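Side-chain contacts in cyclic nucleotide-binding domain (CNMP-BD) protein (Geobacter metallireducens, PDB 3MDP), which probably binds a small ligand through a cyclic nucleotide-binding domain and may act as a DNA-binding transcription regulator: residues Y11-S16 / N131-A136; D19-D24 / Q123-V128; G56-F61 / A82-S87; S87-P92 / A113-M118. All coordinates share one frame; numbering follows the deposited sequence. Where two conformers were deposited one is given.

Interaction 1: Y11-S16 / N131-A136; sequences YRFFAS and NNVAAA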
loop_
_atom_site.group_PDB
_atom_site.type_symbol
_atom_site.label_atom_id
_atom_site.label_comp_id
_atom_site.label_asym_id
_atom_site.label_seq_id
_atom_site.Cartn_x
_atom_site.Cartn_y
_atom_site.Cartn_z
ATOM N N TYR A 11 -15.970 -6.614 -6.539
ATOM C CA TYR A 11 -15.022 -5.511 -6.307
ATOM C C TYR A 11 -13.619 -6.028 -6.105
ATOM O O TYR A 11 -13.419 -7.070 -5.469
ATOM C CB TYR A 11 -15.437 -4.671 -5.101
ATOM C CG TYR A 11 -16.809 -4.060 -5.270
ATOM C CD1 TYR A 11 -17.016 -3.008 -6.158
ATOM C CD2 TYR A 11 -17.906 -4.583 -4.594
ATOM C CE1 TYR A 11 -18.276 -2.442 -6.338
ATOM C CE2 TYR A 11 -19.182 -4.036 -4.764
ATOM C CZ TYR A 11 -19.360 -2.954 -5.630
ATOM O OH TYR A 11 -20.627 -2.421 -5.804
ATOM N N ARG A 12 -12.648 -5.270 -6.617
ATOM C CA ARG A 12 -11.248 -5.730 -6.688
ATOM C C ARG A 12 -10.706 -6.184 -5.355
ATOM O O ARG A 12 -10.063 -7.215 -5.266
ATOM C CB ARG A 12 -10.341 -4.606 -7.220
ATOM C CG ARG A 12 -9.213 -5.079 -8.059
ATOM C CD ARG A 12 -9.199 -4.279 -9.332
ATOM N NE ARG A 12 -8.591 -5.020 -10.425
ATOM C CZ ARG A 12 -8.682 -4.652 -11.695
ATOM N NH1 ARG A 12 -9.373 -3.562 -12.028
ATOM N NH2 ARG A 12 -8.088 -5.376 -12.636
ATOM N N PHE A 13 -10.949 -5.405 -4.317
ATOM C CA PHE A 13 -10.381 -5.699 -3.005
ATOM C C PHE A 13 -10.818 -7.082 -2.494
ATOM O O PHE A 13 -10.047 -7.758 -1.835
ATOM C CB PHE A 13 -10.760 -4.590 -2.020
ATOM C CG PHE A 13 -10.160 -4.739 -0.672
ATOM C CD1 PHE A 13 -8.863 -4.299 -0.414
ATOM C CD2 PHE A 13 -10.886 -5.301 0.356
ATOM C CE1 PHE A 13 -8.299 -4.430 0.842
ATOM C CE2 PHE A 13 -10.322 -5.450 1.619
ATOM C CZ PHE A 13 -9.023 -5.001 1.863
ATOM N N PHE A 14 -12.038 -7.495 -2.849
ATOM C CA PHE A 14 -12.641 -8.694 -2.327
ATOM C C PHE A 14 -12.659 -9.895 -3.282
ATOM O O PHE A 14 -12.902 -11.019 -2.813
ATOM C CB PHE A 14 -14.102 -8.402 -1.966
ATOM C CG PHE A 14 -14.265 -7.407 -0.897
ATOM C CD1 PHE A 14 -14.036 -7.757 0.424
ATOM C CD2 PHE A 14 -14.615 -6.109 -1.194
ATOM C CE1 PHE A 14 -14.184 -6.833 1.430
ATOM C CE2 PHE A 14 -14.756 -5.178 -0.184
ATOM C CZ PHE A 14 -14.549 -5.548 1.126
ATOM N N ALA A 15 -12.418 -9.646 -4.581
ATOM C CA ALA A 15 -12.593 -10.631 -5.645
ATOM C C ALA A 15 -11.732 -11.918 -5.452
ATOM O O ALA A 15 -12.142 -12.989 -5.889
ATOM C CB ALA A 15 -12.327 -9.978 -7.031
ATOM N N SER A 16 -10.568 -11.779 -4.806
ATOM C CA SER A 16 -9.589 -12.873 -4.559
ATOM C C SER A 16 -9.821 -13.686 -3.277
ATOM O O SER A 16 -9.153 -14.695 -3.066
ATOM C CB SER A 16 -8.155 -12.300 -4.477
ATOM O OG SER A 16 -7.965 -11.383 -3.375
ATOM N N ASN A 131 -1.836 -7.344 1.215
ATOM C CA ASN A 131 -1.565 -7.281 -0.230
ATOM C C ASN A 131 -2.565 -6.387 -0.938
ATOM O O ASN A 131 -2.215 -5.481 -1.700
ATOM C CB ASN A 131 -1.591 -8.682 -0.860
ATOM C CG ASN A 131 -1.185 -8.662 -2.308
ATOM O OD1 ASN A 131 -2.016 -8.551 -3.208
ATOM N ND2 ASN A 131 0.077 -8.683 -2.529
ATOM N N ASN A 132 -3.838 -6.651 -0.674
ATOM C CA ASN A 132 -4.924 -5.932 -1.333
ATOM C C ASN A 132 -5.019 -4.462 -0.960
ATOM O O ASN A 132 -5.357 -3.626 -1.816
ATOM C CB ASN A 132 -6.234 -6.710 -1.143
ATOM C CG ASN A 132 -6.214 -8.063 -1.901
ATOM O OD1 ASN A 132 -5.174 -8.484 -2.456
ATOM N ND2 ASN A 132 -7.343 -8.746 -1.910
ATOM N N VAL A 133 -4.713 -4.139 0.293
ATOM C CA VAL A 133 -4.616 -2.742 0.715
ATOM C C VAL A 133 -3.504 -2.052 -0.072
ATOM O O VAL A 133 -3.733 -1.010 -0.702
ATOM C CB VAL A 133 -4.353 -2.627 2.212
ATOM C CG1 VAL A 133 -3.749 -1.256 2.553
ATOM C CG2 VAL A 133 -5.635 -2.889 2.993
ATOM N N ALA A 134 -2.319 -2.665 -0.076
ATOM C CA ALA A 134 -1.167 -2.144 -0.834
ATOM C C ALA A 134 -1.511 -1.938 -2.330
ATOM O O ALA A 134 -1.259 -0.867 -2.905
ATOM C CB ALA A 134 0.065 -3.053 -0.673
ATOM N N ALA A 135 -2.131 -2.936 -2.951
ATOM C CA ALA A 135 -2.572 -2.794 -4.345
ATOM C C ALA A 135 -3.561 -1.643 -4.535
ATOM O O ALA A 135 -3.490 -0.914 -5.534
ATOM C CB ALA A 135 -3.173 -4.120 -4.880
ATOM N N ALA A 136 -4.500 -1.504 -3.597
ATOM C CA ALA A 136 -5.501 -0.444 -3.661
ATOM C C ALA A 136 -4.862 0.949 -3.629
ATOM O O ALA A 136 -5.245 1.839 -4.419
ATOM C CB ALA A 136 -6.488 -0.581 -2.510
HETATM O O HOH W 1 -4.589 -10.881 -4.081
#

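Interaction 2: D19-D24 / Q123-V128; sequences DEQLKD and QALGQV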
loop_
_atom_site.group_PDB
_atom_site.type_symbol
_atom_site.label_atom_id
_atom_site.label_comp_id
_atom_site.label_asym_id
_atom_site.label_seq_id
_atom_site.Cartn_x
_atom_site.Cartn_y
_atom_site.Cartn_z
ATOM N N ASP A 19 -14.488 -18.111 -0.099
ATOM C CA ASP A 19 -15.887 -17.975 0.289
ATOM C C ASP A 19 -16.040 -17.781 1.793
ATOM O O ASP A 19 -16.852 -16.959 2.224
ATOM C CB ASP A 19 -16.687 -19.199 -0.167
ATOM C CG ASP A 19 -16.843 -19.263 -1.682
ATOM O OD1 ASP A 19 -16.912 -18.192 -2.345
ATOM O OD2 ASP A 19 -16.920 -20.392 -2.203
ATOM N N GLU A 20 -15.262 -18.523 2.582
ATOM C CA GLU A 20 -15.300 -18.385 4.048
ATOM C C GLU A 20 -14.842 -16.990 4.453
ATOM O O GLU A 20 -15.462 -16.344 5.297
ATOM C CB GLU A 20 -14.450 -19.465 4.752
ATOM C CG GLU A 20 -14.315 -19.259 6.286
ATOM C CD GLU A 20 -13.752 -20.470 7.026
ATOM O OE1 GLU A 20 -14.401 -21.526 7.002
ATOM O OE2 GLU A 20 -12.677 -20.350 7.663
ATOM N N GLN A 21 -13.761 -16.517 3.843
ATOM C CA GLN A 21 -13.262 -15.179 4.130
ATOM C C GLN A 21 -14.326 -14.105 3.811
ATOM O O GLN A 21 -14.507 -13.167 4.579
ATOM C CB GLN A 21 -11.944 -14.916 3.390
ATOM C CG GLN A 21 -10.730 -15.715 3.929
ATOM C CD GLN A 21 -9.513 -15.708 2.984
ATOM O OE1 GLN A 21 -9.606 -15.304 1.824
ATOM N NE2 GLN A 21 -8.362 -16.127 3.502
ATOM N N LEU A 22 -15.060 -14.252 2.711
ATOM C CA LEU A 22 -16.072 -13.252 2.364
ATOM C C LEU A 22 -17.236 -13.256 3.360
ATOM O O LEU A 22 -17.679 -12.182 3.801
ATOM C CB LEU A 22 -16.570 -13.389 0.910
ATOM C CG LEU A 22 -15.606 -12.798 -0.141
ATOM C CD1 LEU A 22 -16.214 -12.884 -1.528
ATOM C CD2 LEU A 22 -15.230 -11.357 0.144
ATOM N N LYS A 23 -17.707 -14.439 3.735
ATOM C CA LYS A 23 -18.724 -14.585 4.795
ATOM C C LYS A 23 -18.260 -13.966 6.125
ATOM O O LYS A 23 -19.016 -13.272 6.815
ATOM C CB LYS A 23 -19.044 -16.072 5.042
ATOM N N ASP A 24 -17.013 -14.230 6.487
ATOM C CA ASP A 24 -16.449 -13.652 7.705
ATOM C C ASP A 24 -16.406 -12.134 7.652
ATOM O O ASP A 24 -16.837 -11.478 8.600
ATOM C CB ASP A 24 -15.061 -14.223 8.004
ATOM C CG ASP A 24 -15.133 -15.614 8.629
ATOM O OD1 ASP A 24 -16.111 -15.906 9.356
ATOM O OD2 ASP A 24 -14.215 -16.428 8.399
ATOM N N GLN A 123 -3.233 -15.852 9.677
ATOM C CA GLN A 123 -2.130 -15.447 8.784
ATOM C C GLN A 123 -2.565 -15.356 7.308
ATOM O O GLN A 123 -2.107 -14.479 6.579
ATOM C CB GLN A 123 -0.929 -16.406 8.920
ATOM C CG GLN A 123 0.261 -16.116 7.951
ATOM C CD GLN A 123 1.477 -17.065 8.126
ATOM O OE1 GLN A 123 1.381 -18.123 8.749
ATOM N NE2 GLN A 123 2.624 -16.670 7.564
ATOM N N ALA A 124 -3.437 -16.263 6.876
ATOM C CA ALA A 124 -3.858 -16.301 5.482
ATOM C C ALA A 124 -4.678 -15.057 5.143
ATOM O O ALA A 124 -4.398 -14.395 4.154
ATOM C CB ALA A 124 -4.649 -17.579 5.181
ATOM N N LEU A 125 -5.681 -14.740 5.960
ATOM C CA LEU A 125 -6.447 -13.528 5.751
ATOM C C LEU A 125 -5.564 -12.271 5.905
ATOM O O LEU A 125 -5.653 -11.370 5.084
ATOM C CB LEU A 125 -7.679 -13.475 6.659
ATOM C CG LEU A 125 -8.650 -12.323 6.381
ATOM C CD1 LEU A 125 -9.205 -12.382 4.960
ATOM C CD2 LEU A 125 -9.780 -12.323 7.405
ATOM N N GLY A 126 -4.702 -12.221 6.918
ATOM C CA GLY A 126 -3.765 -11.093 7.103
ATOM C C GLY A 126 -2.915 -10.778 5.878
ATOM O O GLY A 126 -2.820 -9.628 5.438
ATOM N N GLN A 127 -2.325 -11.810 5.298
ATOM C CA GLN A 127 -1.534 -11.662 4.075
ATOM C C GLN A 127 -2.354 -11.090 2.893
ATOM O O GLN A 127 -1.887 -10.194 2.190
ATOM C CB GLN A 127 -0.924 -13.013 3.664
ATOM C CG GLN A 127 0.328 -13.417 4.450
ATOM N N VAL A 128 -3.551 -11.616 2.659
ATOM C CA VAL A 128 -4.326 -11.186 1.499
ATOM C C VAL A 128 -4.823 -9.770 1.698
ATOM O O VAL A 128 -4.792 -8.983 0.759
ATOM C CB VAL A 128 -5.520 -12.125 1.172
ATOM C CG1 VAL A 128 -6.497 -12.199 2.342
ATOM C CG2 VAL A 128 -6.234 -11.649 -0.078
#

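Interaction 3: G56-F61 / A82-S87; sequences GGVELF and AIFGVS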
loop_
_atom_site.group_PDB
_atom_site.type_symbol
_atom_site.label_atom_id
_atom_site.label_comp_id
_atom_site.label_asym_id
_atom_site.label_seq_id
_atom_site.Cartn_x
_atom_site.Cartn_y
_atom_site.Cartn_z
ATOM N N GLY A 56 -21.587 7.176 -5.337
ATOM C CA GLY A 56 -21.266 8.557 -5.040
ATOM C C GLY A 56 -19.800 8.902 -5.196
ATOM O O GLY A 56 -19.102 8.389 -6.083
ATOM N N GLY A 57 -19.328 9.798 -4.339
ATOM C CA GLY A 57 -17.997 10.347 -4.504
ATOM C C GLY A 57 -17.471 10.739 -3.142
ATOM O O GLY A 57 -18.214 11.257 -2.310
ATOM N N VAL A 58 -16.176 10.525 -2.944
ATOM C CA VAL A 58 -15.503 10.892 -1.712
ATOM C C VAL A 58 -14.227 11.658 -2.012
ATOM O O VAL A 58 -13.484 11.331 -2.952
ATOM C CB VAL A 58 -15.206 9.660 -0.840
ATOM C CG1 VAL A 58 -14.104 9.960 0.206
ATOM C CG2 VAL A 58 -16.490 9.171 -0.160
ATOM N N GLU A 59 -13.997 12.706 -1.233
ATOM C CA GLU A 59 -12.732 13.424 -1.275
ATOM C C GLU A 59 -11.923 13.150 -0.011
ATOM O O GLU A 59 -12.446 13.218 1.111
ATOM C CB GLU A 59 -12.973 14.922 -1.442
ATOM C CG GLU A 59 -13.181 15.324 -2.895
ATOM C CD GLU A 59 -13.199 16.821 -3.107
ATOM O OE1 GLU A 59 -12.948 17.567 -2.130
ATOM O OE2 GLU A 59 -13.462 17.247 -4.250
ATOM N N LEU A 60 -10.648 12.814 -0.190
ATOM C CA LEU A 60 -9.761 12.696 0.940
ATOM C C LEU A 60 -9.029 14.010 0.976
ATOM O O LEU A 60 -8.512 14.469 -0.052
ATOM C CB LEU A 60 -8.807 11.527 0.725
ATOM C CG LEU A 60 -9.497 10.183 0.525
ATOM C CD1 LEU A 60 -8.448 9.101 0.421
ATOM C CD2 LEU A 60 -10.538 9.900 1.689
ATOM N N PHE A 61 -8.977 14.622 2.154
ATOM C CA PHE A 61 -8.437 15.966 2.283
ATOM C C PHE A 61 -7.816 16.234 3.650
ATOM O O PHE A 61 -7.997 15.468 4.594
ATOM C CB PHE A 61 -9.565 16.970 2.033
ATOM C CG PHE A 61 -10.619 16.974 3.108
ATOM C CD1 PHE A 61 -11.611 15.993 3.136
ATOM C CD2 PHE A 61 -10.616 17.938 4.102
ATOM C CE1 PHE A 61 -12.578 15.986 4.143
ATOM C CE2 PHE A 61 -11.586 17.938 5.104
ATOM C CZ PHE A 61 -12.559 16.972 5.124
ATOM N N ALA A 82 -13.750 1.479 -5.244
ATOM C CA ALA A 82 -12.476 1.685 -4.560
ATOM C C ALA A 82 -12.650 1.789 -3.031
ATOM O O ALA A 82 -13.692 2.233 -2.528
ATOM C CB ALA A 82 -11.790 2.940 -5.105
ATOM N N ILE A 83 -11.613 1.376 -2.306
ATOM C CA ILE A 83 -11.591 1.451 -0.861
ATOM C C ILE A 83 -10.936 2.718 -0.331
ATOM O O ILE A 83 -10.045 3.332 -0.977
ATOM C CB ILE A 83 -10.939 0.169 -0.203
ATOM C CG1 ILE A 83 -9.448 0.050 -0.510
ATOM C CG2 ILE A 83 -11.678 -1.120 -0.669
ATOM C CD1 ILE A 83 -8.716 -0.887 0.463
ATOM N N PHE A 84 -11.346 3.091 0.871
ATOM C CA PHE A 84 -10.745 4.214 1.595
ATOM C C PHE A 84 -10.860 3.952 3.090
ATOM O O PHE A 84 -11.505 3.005 3.497
ATOM C CB PHE A 84 -11.333 5.584 1.133
ATOM C CG PHE A 84 -12.807 5.775 1.444
ATOM C CD1 PHE A 84 -13.779 5.179 0.670
ATOM C CD2 PHE A 84 -13.207 6.574 2.505
ATOM C CE1 PHE A 84 -15.150 5.343 0.973
ATOM C CE2 PHE A 84 -14.545 6.781 2.779
ATOM C CZ PHE A 84 -15.524 6.169 2.006
ATOM N N GLY A 85 -10.164 4.737 3.902
ATOM C CA GLY A 85 -9.925 4.350 5.297
ATOM C C GLY A 85 -8.876 3.258 5.444
ATOM O O GLY A 85 -8.923 2.469 6.388
ATOM N N VAL A 86 -7.906 3.231 4.533
ATOM C CA VAL A 86 -6.918 2.146 4.460
ATOM C C VAL A 86 -6.024 2.039 5.703
ATOM O O VAL A 86 -5.512 0.959 6.018
ATOM C CB VAL A 86 -6.019 2.238 3.185
ATOM C CG1 VAL A 86 -6.853 2.023 1.931
ATOM C CG2 VAL A 86 -5.245 3.590 3.120
ATOM N N SER A 87 -5.842 3.137 6.428
ATOM C CA SER A 87 -5.065 3.072 7.689
ATOM C C SER A 87 -5.704 2.184 8.779
ATOM O O SER A 87 -5.055 1.881 9.776
ATOM C CB SER A 87 -4.779 4.473 8.233
ATOM O OG SER A 87 -3.830 5.129 7.416
#

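Interaction 4: S87-P92 / A113-M118; sequences SSLIKP and ARLREM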
loop_
_atom_site.group_PDB
_atom_site.type_symbol
_atom_site.label_atom_id
_atom_site.label_comp_id
_atom_site.label_asym_id
_atom_site.label_seq_id
_atom_site.Cartn_x
_atom_site.Cartn_y
_atom_site.Cartn_z
ATOM N N SER A 87 -5.842 3.137 6.428
ATOM C CA SER A 87 -5.065 3.072 7.689
ATOM C C SER A 87 -5.704 2.184 8.779
ATOM O O SER A 87 -5.055 1.881 9.776
ATOM C CB SER A 87 -4.779 4.473 8.233
ATOM O OG SER A 87 -3.830 5.129 7.416
ATOM N N SER A 88 -6.948 1.746 8.582
ATOM C CA SER A 88 -7.501 0.687 9.438
ATOM C C SER A 88 -6.643 -0.591 9.413
ATOM O O SER A 88 -6.693 -1.398 10.352
ATOM C CB SER A 88 -8.965 0.391 9.081
ATOM O OG SER A 88 -9.144 0.201 7.695
ATOM N N LEU A 89 -5.834 -0.759 8.367
ATOM C CA LEU A 89 -4.921 -1.897 8.270
ATOM C C LEU A 89 -3.429 -1.500 8.154
ATOM O O LEU A 89 -2.586 -2.376 7.943
ATOM C CB LEU A 89 -5.290 -2.773 7.072
ATOM C CG LEU A 89 -6.606 -3.559 7.148
ATOM C CD1 LEU A 89 -6.902 -4.264 5.819
ATOM C CD2 LEU A 89 -6.529 -4.533 8.280
ATOM N N ILE A 90 -3.109 -0.214 8.279
ATOM C CA ILE A 90 -1.730 0.254 8.177
ATOM C C ILE A 90 -1.313 0.949 9.474
ATOM O O ILE A 90 -1.788 2.034 9.798
ATOM C CB ILE A 90 -1.496 1.220 6.970
ATOM C CG1 ILE A 90 -2.023 0.623 5.641
ATOM C CG2 ILE A 90 0.019 1.548 6.841
ATOM C CD1 ILE A 90 -2.124 1.621 4.502
ATOM N N LYS A 91 -0.414 0.322 10.221
ATOM C CA LYS A 91 0.198 0.980 11.380
ATOM C C LYS A 91 0.627 2.399 11.072
ATOM O O LYS A 91 1.203 2.656 10.014
ATOM C CB LYS A 91 1.426 0.225 11.838
ATOM C CG LYS A 91 1.118 -1.047 12.505
ATOM C CD LYS A 91 2.371 -1.657 13.103
ATOM C CE LYS A 91 2.047 -2.979 13.780
ATOM N NZ LYS A 91 3.209 -3.476 14.581
ATOM N N PRO A 92 0.397 3.322 12.010
ATOM C CA PRO A 92 -0.130 3.100 13.358
ATOM C C PRO A 92 -1.651 3.258 13.498
ATOM O O PRO A 92 -2.121 3.614 14.567
ATOM C CB PRO A 92 0.584 4.194 14.149
ATOM C CG PRO A 92 0.571 5.343 13.183
ATOM C CD PRO A 92 0.893 4.701 11.854
ATOM N N ALA A 113 -11.220 -2.746 13.690
ATOM C CA ALA A 113 -10.680 -3.443 14.864
ATOM C C ALA A 113 -10.780 -4.947 14.674
ATOM O O ALA A 113 -9.831 -5.678 14.956
ATOM C CB ALA A 113 -11.403 -3.006 16.155
ATOM N N ARG A 114 -11.917 -5.407 14.146
ATOM C CA ARG A 114 -12.094 -6.826 13.831
ATOM C C ARG A 114 -11.152 -7.289 12.747
ATOM O O ARG A 114 -10.572 -8.382 12.854
ATOM C CB ARG A 114 -13.541 -7.145 13.437
ATOM C CG ARG A 114 -14.526 -7.082 14.549
ATOM C CD ARG A 114 -14.135 -8.057 15.685
ATOM N NE ARG A 114 -15.240 -8.331 16.590
ATOM C CZ ARG A 114 -15.124 -8.880 17.807
ATOM N NH1 ARG A 114 -13.948 -9.226 18.307
ATOM N NH2 ARG A 114 -16.209 -9.090 18.528
ATOM N N LEU A 115 -10.955 -6.479 11.701
ATOM C CA LEU A 115 -10.028 -6.903 10.630
ATOM C C LEU A 115 -8.628 -7.079 11.171
ATOM O O LEU A 115 -7.882 -7.979 10.748
ATOM C CB LEU A 115 -9.979 -5.892 9.487
ATOM C CG LEU A 115 -11.104 -5.886 8.475
ATOM C CD1 LEU A 115 -10.872 -4.750 7.473
ATOM C CD2 LEU A 115 -11.249 -7.256 7.770
ATOM N N ARG A 116 -8.243 -6.181 12.061
ATOM C CA ARG A 116 -6.927 -6.276 12.690
ATOM C C ARG A 116 -6.785 -7.565 13.499
ATOM O O ARG A 116 -5.752 -8.228 13.396
ATOM C CB ARG A 116 -6.615 -5.031 13.528
ATOM C CG ARG A 116 -6.321 -3.813 12.662
ATOM C CD ARG A 116 -5.785 -2.613 13.424
ATOM N NE ARG A 116 -6.732 -2.051 14.394
ATOM C CZ ARG A 116 -7.651 -1.120 14.154
ATOM N NH1 ARG A 116 -7.832 -0.608 12.942
ATOM N NH2 ARG A 116 -8.431 -0.714 15.150
ATOM N N GLU A 117 -7.817 -7.951 14.252
ATOM C CA GLU A 117 -7.777 -9.189 15.063
ATOM C C GLU A 117 -7.630 -10.390 14.174
ATOM O O GLU A 117 -6.815 -11.289 14.432
ATOM C CB GLU A 117 -9.058 -9.398 15.857
ATOM C CG GLU A 117 -9.169 -8.539 17.066
ATOM C CD GLU A 117 -10.560 -8.544 17.676
ATOM O OE1 GLU A 117 -11.418 -9.399 17.342
ATOM O OE2 GLU A 117 -10.811 -7.654 18.501
HETATM N N MSE A 118 -8.438 -10.390 13.121
HETATM C CA MSE A 118 -8.525 -11.505 12.201
HETATM C C MSE A 118 -7.228 -11.639 11.446
HETATM O O MSE A 118 -6.758 -12.744 11.225
HETATM C CB MSE A 118 -9.696 -11.302 11.226
HETATM C CG MSE A 118 -11.055 -11.286 11.932
HETATM SE SE MSE A 118 -12.474 -10.402 10.924
HETATM C CE MSE A 118 -12.501 -11.574 9.431
#

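Interaction 1: Y11-S16 / N131-A136
The amide of N132 spends both hydrogens of its ND2 on segment 11-16. One goes to the backbone F13 O, 2.9 Å from ND2, in a bent bond whose donor is tilted 30° from the carbonyl plane. The other meets S16 OG, 3.1 Å from ND2, and is nearly straight at 166°, with the hydroxyl in the plane of the amide. A water donates to N132 OD1 across 3.0 Å and makes a weak hydrogen bond with S16 OG, so the oxygen end of the amide is served too. Asparagine suits the place because its short chain carries a donor and an acceptor together. With a leucine here, F13 O and S16 OG would probably be left without their shared donor, and the turn would be held less firmly to the helix.

These bonds tie the short helix around 12-15 to helix 123-139, joining the N-terminal and C-terminal helical parts that flank the beta roll of a cyclic nucleotide-binding domain.

Apolar packing lies alongside. With chi1 at -176°, F13 turns its ring away from its own backbone N and over to helix 123-139. There F13 CD1 comes obliquely to N132 CB at 3.6 Å, and the ring edge faces the backbone V133 N. In the conformer described, V133 CG2 sits 3.8 Å from F13 CE1, while I83 and L50 of the roll also touch the F13 side chain.

Interaction 2: D19-D24 / Q123-V128
Q21 lays its side chain against L125 where two helices cross steeply: the axes of 19-24 and 123-128 pass 11.6 Å apart at a signed angle of -80°. This is helix-on-helix packing in the helical part of the cyclic nucleotide-binding domain, an N-terminal helix resting on the start of the long C-terminal one, and a spacing so wide is bridged mainly by the long side chain of Q21 meeting L125.

The apolar part of the contact is made by the methylenes of Q21 and one methyl of L125. The two chains slide past each other in opposite directions, and L125 CD1 rests against the glutamine stem, 3.8 Å from Q21 CG and 3.9 Å from Q21 CD. A glutamine fits because its aliphatic stem can pack on leucine while its amide remains at the partly exposed border. Extension beyond CG (chi2 166°) is what takes the amide that far across. A124, by having only a methyl, lets the amide approach the helix, its CB being 4.3 Å from Q21 NE2. L125 is also covered by the selenomethionine M118 of helix 112-121, which touches D24 as well.

The polar end is fixed mainly from its own helix. Q21 OE1 accepts from T18 N, just ahead of helix 19-27, a bond back toward the start of that helix.

Toward helix 123-139 the amide makes only loose contacts: Q21 NE2 stands 3.9 Å from the backbone L125 N, and Q21 OE1 lies 4.4 Å from V128 CG1.

Interaction 3: G56-F61 / A82-S87
V58 lies over one face of the F84 ring, the two side chains coming from opposite directions across the protein interior. From F84 CB the ring leaves through a crowded position, CG lying between the backbone N and the carbonyl carbon (chi1 65°), and is thereby aimed at strand 58-61. Of the ring atoms, F84 CD2 is the one that L60 approaches, obliquely, its CD2 lying 4.3 Å away. One bond further on, F84 CE2 has V58 CG1 at 4.1 Å. That methyl stands 4.3 Å from the ring centroid and 17° off the normal, which makes it a CH-pi contact. On the same face, V58 CG2 sits above the far rim, 3.8 Å from F84 CZ. These two contacts belong to one of the two deposited conformers of V58.

The residue types fit: a branched valine can set both methyls on one face of the ring, leucine fills the flank, and the phenylalanine is long enough to span the two strands. A99, M51, L53 and R140 also touch the F84 side chain.

F84 thus joins its own sheet to the facing one that holds 58-61, the core packing of the double-stranded beta-helix. Just beyond it, G85, V86 and S87 line a site where succinate, probably from the crystallisation liquor, has been seen, a position that probably corresponds to the phosphate-binding cassette of related domains.

Interaction 4: S87-P92 / A113-M118
L115 packs on L89, and R116 hydrogen-bonds the backbone carbonyl of S88; together they carry helix 112-121 onto the loop 87-92. Along the helix, A113 comes first: its CA lies 3.5 Å above the plane of the R116 guanidinium, offset toward the rim, and a small alanine is consistent with that close approach. R114 points elsewhere, its NH1 pairing with the syn lone pair of E117 OE1 at 2.7 Å in a salt bridge one turn along the helix. L115 then crosses L89 at about a right angle, L115 CB resting 3.9 Å from L89 CD2, a fitting use of leucine in a buried position.

R116 bends at chi3 (-64°), which turns its guanidinium back toward S88. Its NH1 donates to S88 O at 2.9 Å, 161° at the hydrogen, on a lone pair in the carbonyl plane, and the stem follows, with R116 CD 3.4 Å from the same oxygen. NH1 also donates to A47 O, while NH2 forms a salt bridge with D48. A methionine in its place would probably leave S88 O and A47 O without this donor, and D48 without its salt-bridge partner.

The helix and loop share their neighbours: L115 packs on L129 of helix 123-139 and on L50 of strand 49-55, which S88 touches too, while L89 rests on V133 of that same long helix.

Interaction 1 spans nearly the whole chain, and the others are nested within it: interaction 2 lies inside its loop, with interactions 3 and 4 in series inside both. Helix 123-139 serves interactions 1 and 2, whose centres are 12 Å apart. Interaction 4, centred 15 Å from interaction 1 and 14 Å from interaction 2, touches both through side-chain packing. Interaction 3 lies in the beta roll, its centre 22 Å from that of interaction 2, and shares S87 with interaction 4. The succinate site of the roll is thus connected through 87-92 to the helices, and interactions 1, 3 and 4 all touch the second subunit.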